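Local coordinates for protein type-2 restriction enzyme AgeI (Thalassobius gelatinovorus, PDB 5DWA) that recognises the double-stranded DNA sequence 5'-ACCGGT-3' and cleaves it after the first A as a type II restriction endonuclease, at residues D60-D65 with N241-P246; A167-A172 with L197-F202. One frame throughout, in Å; residues are numbered along the deposited sequence.

Contact 1 (D60-D65 with N241-P246)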
# COMPACT_ATOMS: atom_id res chain seq x y z
N ASP A 60 -29.35 -5.76 -10.75
CA ASP A 60 -29.21 -7.12 -10.27
C ASP A 60 -27.80 -7.66 -10.47
O ASP A 60 -27.47 -8.76 -10.03
CB ASP A 60 -30.22 -8.04 -10.97
CG ASP A 60 -31.65 -7.70 -10.61
OD1 ASP A 60 -31.88 -7.21 -9.48
OD2 ASP A 60 -32.54 -7.92 -11.45
N ALA A 61 -26.96 -6.86 -11.13
CA ALA A 61 -25.59 -7.26 -11.37
C ALA A 61 -24.79 -7.10 -10.09
O ALA A 61 -25.17 -6.33 -9.20
CB ALA A 61 -24.98 -6.45 -12.49
N ASN A 62 -23.68 -7.82 -10.00
CA ASN A 62 -22.76 -7.67 -8.88
C ASN A 62 -22.04 -6.33 -9.02
O ASN A 62 -21.28 -6.11 -9.97
CB ASN A 62 -21.78 -8.85 -8.85
CG ASN A 62 -20.87 -8.83 -7.64
OD1 ASN A 62 -20.67 -7.79 -7.01
ND2 ASN A 62 -20.31 -9.99 -7.30
N PRO A 63 -22.28 -5.41 -8.07
CA PRO A 63 -21.67 -4.08 -8.18
C PRO A 63 -20.16 -4.15 -8.29
O PRO A 63 -19.53 -3.44 -9.07
CB PRO A 63 -22.11 -3.38 -6.88
CG PRO A 63 -23.37 -4.09 -6.48
CD PRO A 63 -23.14 -5.53 -6.88
N SER A 64 -19.57 -5.05 -7.52
CA SER A 64 -18.12 -5.22 -7.54
C SER A 64 -17.64 -5.66 -8.93
O SER A 64 -16.58 -5.23 -9.38
CB SER A 64 -17.68 -6.22 -6.48
OG SER A 64 -16.28 -6.26 -6.35
N ASP A 65 -18.43 -6.49 -9.61
CA ASP A 65 -18.11 -6.91 -10.97
C ASP A 65 -18.27 -5.77 -11.97
O ASP A 65 -17.50 -5.67 -12.92
CB ASP A 65 -18.99 -8.10 -11.40
CG ASP A 65 -18.53 -9.42 -10.82
OD1 ASP A 65 -17.71 -9.42 -9.88
OD2 ASP A 65 -18.99 -10.47 -11.30
N ASN A 241 -19.73 -6.54 -2.92
CA ASN A 241 -19.49 -7.72 -3.73
C ASN A 241 -20.51 -8.77 -3.33
O ASN A 241 -20.45 -9.27 -2.21
CB ASN A 241 -18.07 -8.24 -3.53
CG ASN A 241 -17.69 -9.34 -4.51
OD1 ASN A 241 -18.56 -10.06 -5.01
ND2 ASN A 241 -16.40 -9.46 -4.80
N LEU A 242 -21.44 -9.10 -4.23
CA LEU A 242 -22.47 -10.08 -3.89
C LEU A 242 -21.90 -11.46 -3.53
O LEU A 242 -22.60 -12.28 -2.93
CB LEU A 242 -23.46 -10.23 -5.05
CG LEU A 242 -24.18 -8.94 -5.45
CD1 LEU A 242 -25.21 -9.21 -6.55
CD2 LEU A 242 -24.83 -8.29 -4.23
N ARG A 243 -20.63 -11.71 -3.86
CA ARG A 243 -19.97 -12.97 -3.50
C ARG A 243 -19.36 -12.99 -2.10
O ARG A 243 -18.98 -14.05 -1.60
CB ARG A 243 -18.88 -13.32 -4.51
CG ARG A 243 -19.42 -13.62 -5.88
CD ARG A 243 -18.36 -14.23 -6.78
NE ARG A 243 -18.80 -14.15 -8.16
CZ ARG A 243 -18.74 -13.04 -8.89
NH1 ARG A 243 -18.23 -11.92 -8.37
NH2 ARG A 243 -19.18 -13.03 -10.14
N THR A 244 -19.26 -11.82 -1.47
CA THR A 244 -18.77 -11.75 -0.10
C THR A 244 -19.70 -12.55 0.80
O THR A 244 -20.92 -12.41 0.71
CB THR A 244 -18.68 -10.29 0.41
OG1 THR A 244 -17.85 -9.52 -0.45
CG2 THR A 244 -18.13 -10.26 1.83
N SER A 245 -19.13 -13.39 1.65
CA SER A 245 -19.94 -14.12 2.62
C SER A 245 -20.24 -13.22 3.81
O SER A 245 -19.32 -12.69 4.43
CB SER A 245 -19.24 -15.39 3.08
OG SER A 245 -19.07 -16.29 2.00
N PRO A 246 -21.53 -13.05 4.13
CA PRO A 246 -21.87 -12.26 5.31
C PRO A 246 -21.48 -12.98 6.59
O PRO A 246 -21.26 -14.19 6.60
CB PRO A 246 -23.39 -12.11 5.21
CG PRO A 246 -23.83 -13.25 4.35
CD PRO A 246 -22.72 -13.47 3.37

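Contact 2 (A167-A172 with L197-F202). With nucleotides of chain C.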
# COMPACT_ATOMS: atom_id res chain seq x y z
N ALA A 167 -13.20 3.72 3.14
CA ALA A 167 -13.72 3.28 1.85
C ALA A 167 -12.59 2.64 1.07
O ALA A 167 -11.55 3.26 0.87
CB ALA A 167 -14.32 4.45 1.08
N LYS A 168 -12.78 1.39 0.67
CA LYS A 168 -11.74 0.69 -0.08
C LYS A 168 -12.38 -0.10 -1.19
O LYS A 168 -13.26 -0.91 -0.95
CB LYS A 168 -10.93 -0.26 0.81
CG LYS A 168 -10.56 0.30 2.17
CD LYS A 168 -9.44 -0.50 2.79
CE LYS A 168 -8.09 -0.12 2.20
NZ LYS A 168 -7.67 1.26 2.61
N VAL A 169 -11.93 0.12 -2.42
CA VAL A 169 -12.36 -0.74 -3.50
C VAL A 169 -11.94 -2.18 -3.22
O VAL A 169 -12.73 -3.11 -3.35
CB VAL A 169 -11.78 -0.29 -4.84
CG1 VAL A 169 -11.97 -1.38 -5.91
CG2 VAL A 169 -12.41 1.03 -5.27
N SER A 170 -10.70 -2.34 -2.79
CA SER A 170 -10.12 -3.65 -2.54
C SER A 170 -9.36 -3.60 -1.23
O SER A 170 -8.82 -2.57 -0.87
CB SER A 170 -9.20 -4.07 -3.69
OG SER A 170 -8.25 -3.06 -3.99
N LEU A 171 -9.29 -4.74 -0.54
CA LEU A 171 -8.73 -4.76 0.80
C LEU A 171 -7.24 -5.05 0.81
O LEU A 171 -6.48 -4.33 1.47
CB LEU A 171 -9.48 -5.79 1.66
CG LEU A 171 -10.97 -5.51 1.84
CD1 LEU A 171 -11.60 -6.56 2.76
CD2 LEU A 171 -11.21 -4.09 2.39
N ALA A 172 -6.81 -6.08 0.07
CA ALA A 172 -5.43 -6.57 0.10
C ALA A 172 -4.93 -6.56 1.53
O ALA A 172 -5.63 -7.03 2.42
CB ALA A 172 -4.52 -5.74 -0.81
N LEU A 197 -15.89 -2.51 -1.94
CA LEU A 197 -16.37 -3.29 -3.08
C LEU A 197 -15.80 -4.70 -3.03
O LEU A 197 -16.20 -5.56 -3.83
CB LEU A 197 -16.00 -2.60 -4.39
CG LEU A 197 -16.65 -1.23 -4.59
CD1 LEU A 197 -16.24 -0.66 -5.92
CD2 LEU A 197 -18.16 -1.35 -4.48
N ASP A 198 -14.85 -4.93 -2.12
CA ASP A 198 -14.20 -6.24 -1.93
C ASP A 198 -13.81 -6.83 -3.29
O ASP A 198 -14.15 -7.96 -3.61
CB ASP A 198 -15.12 -7.20 -1.17
CG ASP A 198 -14.41 -8.48 -0.71
OD1 ASP A 198 -13.16 -8.49 -0.64
OD2 ASP A 198 -15.10 -9.47 -0.41
N VAL A 199 -13.11 -6.02 -4.09
CA VAL A 199 -12.65 -6.48 -5.39
C VAL A 199 -11.39 -7.33 -5.27
O VAL A 199 -10.39 -6.89 -4.70
CB VAL A 199 -12.34 -5.30 -6.33
CG1 VAL A 199 -11.62 -5.79 -7.61
CG2 VAL A 199 -13.61 -4.55 -6.69
N LYS A 200 -11.45 -8.54 -5.80
CA LYS A 200 -10.25 -9.34 -6.06
C LYS A 200 -10.59 -10.48 -6.98
O LYS A 200 -11.37 -11.37 -6.63
CB LYS A 200 -9.62 -9.90 -4.79
CG LYS A 200 -8.36 -10.75 -5.04
CD LYS A 200 -7.23 -9.95 -5.70
CE LYS A 200 -5.94 -10.78 -5.80
NZ LYS A 200 -4.80 -9.99 -6.38
N SER A 201 -10.01 -10.45 -8.18
CA SER A 201 -10.07 -11.60 -9.07
C SER A 201 -8.65 -11.95 -9.47
O SER A 201 -7.79 -11.07 -9.55
CB SER A 201 -10.93 -11.33 -10.30
OG SER A 201 -10.20 -10.61 -11.28
N PHE A 202 -8.40 -13.23 -9.71
CA PHE A 202 -7.09 -13.67 -10.13
C PHE A 202 -7.17 -13.87 -11.63
O PHE A 202 -7.92 -14.72 -12.11
CB PHE A 202 -6.68 -14.94 -9.39
CG PHE A 202 -6.42 -14.73 -7.93
CD1 PHE A 202 -5.13 -14.53 -7.47
CD2 PHE A 202 -7.46 -14.71 -7.01
CE1 PHE A 202 -4.87 -14.34 -6.12
CE2 PHE A 202 -7.21 -14.52 -5.66
CZ PHE A 202 -5.92 -14.33 -5.22
P DT C 9 0.18 -10.48 -14.28
OP1 DT C 9 0.99 -10.26 -15.49
OP2 DT C 9 -0.92 -11.47 -14.27
O5' DT C 9 1.17 -10.79 -13.08
C5' DT C 9 2.18 -9.87 -12.76
C4' DT C 9 2.79 -10.22 -11.42
O4' DT C 9 1.78 -10.17 -10.41
C3' DT C 9 3.39 -11.62 -11.33
O3' DT C 9 4.79 -11.49 -11.20
C2' DT C 9 2.73 -12.24 -10.06
C1' DT C 9 2.17 -11.01 -9.37
N1 DT C 9 0.96 -11.22 -8.55
C2 DT C 9 1.01 -10.94 -7.21
O2 DT C 9 2.03 -10.59 -6.65
N3 DT C 9 -0.18 -11.08 -6.55
C4 DT C 9 -1.40 -11.45 -7.10
O4 DT C 9 -2.41 -11.54 -6.42
C5 DT C 9 -1.38 -11.72 -8.51
C7 DT C 9 -2.64 -12.15 -9.21
C6 DT C 9 -0.23 -11.58 -9.16
P DC C 6 -7.55 2.40 -2.71
OP1 DC C 6 -9.00 2.27 -2.70
OP2 DC C 6 -6.71 1.99 -1.56
O5' DC C 6 -7.03 1.59 -3.98
C5' DC C 6 -7.56 1.90 -5.24
C4' DC C 6 -6.81 1.12 -6.29
O4' DC C 6 -5.40 1.43 -6.23
C3' DC C 6 -6.92 -0.40 -6.19
O3' DC C 6 -7.03 -0.91 -7.48
C2' DC C 6 -5.58 -0.81 -5.55
C1' DC C 6 -4.63 0.25 -6.09
N1 DC C 6 -3.52 0.59 -5.17
C2 DC C 6 -2.19 0.50 -5.60
O2 DC C 6 -1.94 0.08 -6.73
N3 DC C 6 -1.21 0.86 -4.74
C4 DC C 6 -1.52 1.32 -3.53
N4 DC C 6 -0.51 1.66 -2.71
C5 DC C 6 -2.86 1.46 -3.09
C6 DC C 6 -3.82 1.09 -3.94
P DG C 7 -7.87 -2.24 -7.78
OP1 DG C 7 -8.87 -1.89 -8.82
OP2 DG C 7 -8.29 -2.90 -6.54
O5' DG C 7 -6.79 -3.20 -8.46
C5' DG C 7 -6.08 -2.80 -9.60
C4' DG C 7 -4.98 -3.81 -9.89
O4' DG C 7 -3.89 -3.63 -8.95
C3' DG C 7 -5.40 -5.26 -9.74
O3' DG C 7 -4.67 -6.03 -10.66
C2' DG C 7 -5.00 -5.59 -8.30
C1' DG C 7 -3.70 -4.82 -8.18
N9 DG C 7 -3.40 -4.37 -6.83
C8 DG C 7 -4.21 -4.42 -5.73
N7 DG C 7 -3.68 -3.86 -4.67
C5 DG C 7 -2.45 -3.39 -5.12
C6 DG C 7 -1.43 -2.70 -4.43
O6 DG C 7 -1.42 -2.33 -3.25
N1 DG C 7 -0.36 -2.40 -5.26
C2 DG C 7 -0.27 -2.74 -6.59
N2 DG C 7 0.84 -2.37 -7.22
N3 DG C 7 -1.22 -3.39 -7.24
C4 DG C 7 -2.27 -3.69 -6.45
O HOH W 1 -11.00 -7.07 -1.51

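Contact 1 (D60-D65 with N241-P246)
The carboxamide of N62 uses both ends on segment 241-246. Its ND2 gives a nearly straight bond to N241 OD1 (2.9 Å, 178° at the hydrogen) in its own amide plane, yet above the plane of the N241 carbonyl, the two amide planes being steeply inclined. Its OD1 takes the backbone N of L242 at 3.2 Å over one face, while S64 N comes to the same oxygen at 3.0 Å over the opposite face. With chi1 at -175°, the side chain swings its CG away from the backbone N and carries the amide across to the turn. N241 OD1 is shared likewise: R243 N meets it at 2.9 Å on the face opposite N62 ND2. Beside these amides R243 grips D65 end-on, NH1 to OD1 at 3.0 Å and NH2 to OD2 at 2.8 Å, both on the syn side, with carboxylate and guanidinium only 25° apart. NH1 also comes close to N62 ND2, where two donors meet without bonding. The apolar part is smaller: L242 CG packs on P63 CD at 3.8 Å, with CD1 over the N62 backbone. With N62 cut back to an alanine, S64 N and L242 N would probably lose their shared acceptor and N241 OD1 its straightest donor, leaving the helix start uncapped and tied to the turn mainly by the R243-D65 salt bridge. Further out, N211 steadies the group, its side chain donating to D65 OD1 and its carbonyl accepting from N241 ND2; S64 OG turns to L197 O. N62 is thus the N-cap of helix 63-78, and N241 OD1 closes an Asx turn at the head of the type I beta turn N241-T244, joining a helix start to the loop after strand 236-239.

Contact 2 (A167-A172 with L197-F202)
V169 holds CG1 anti to its backbone N (chi1 167°) and V199 sets CG2 anti to its carbonyl carbon, which brings these two methyls together at 3.7 Å; the side chains lie side by side, pointing the same way. V169 CG2, the other branch, approaches L197 CD1 more loosely at 4.2 Å. In S170 the hydroxyl sits between backbone N and carbonyl carbon (chi1 51°), aimed at the DNA, while its CB rests against V199 O. The backbones are tied by two bonds, L197 N to K168 O at 3.2 Å and V199 N to V169 O at 3.0 Å. A water joins L171 N to D198 OD1, donating to the carboxylate at 2.7 Å, and D198 OD2 is held by T244. W67 of helix 63-78 and F96 of helix 84-109 cover V169 and L197. The pairing prolongs two neighbouring parallel strands, 159-168 and 191-196, of the mixed sheet of this PD-(D/E)XK nuclease.

Both segments then run on to the bound DNA. S170 OG donates to OP2 of DG7 of chain C at 2.6 Å and is also bonded to R174. K200, bent at chi2, lays CE over one face of the F202 ring, offset toward its rim, and sends NZ to O4 of DT9 of chain C at 2.8 Å; F202 CD1 lies near the methyl of the same thymine. The chemistry therefore divides: valine packing and two main-chain bonds fix the segments to each other, a hydroxyl holds a backbone phosphate, and an ammonium meets a base edge in the major groove, consistent with a role in reading this T, in what is a pre-specific complex.

Both contacts are largely buried, but contact 1 has an outer margin where L242 is exposed, whereas every touching residue of contact 2 is buried, with S170 bonded to the DNA and K200 and F202, further along, reaching a base. They adjoin: two hydroxyls of contact 1 anchor on the loop of contact 2, so the start of helix 63-78 and the turn after strand 236-239 both rest on the loop after strand 191-196. Contact 1 relies on side-chain amides and a salt bridge about 8 Å from the nucleic acid at its nearest atom; contact 2 relies on valine packing and main-chain bonds. Helix 63-78 serves both, supplying the cap in one and W67 as cover in the other.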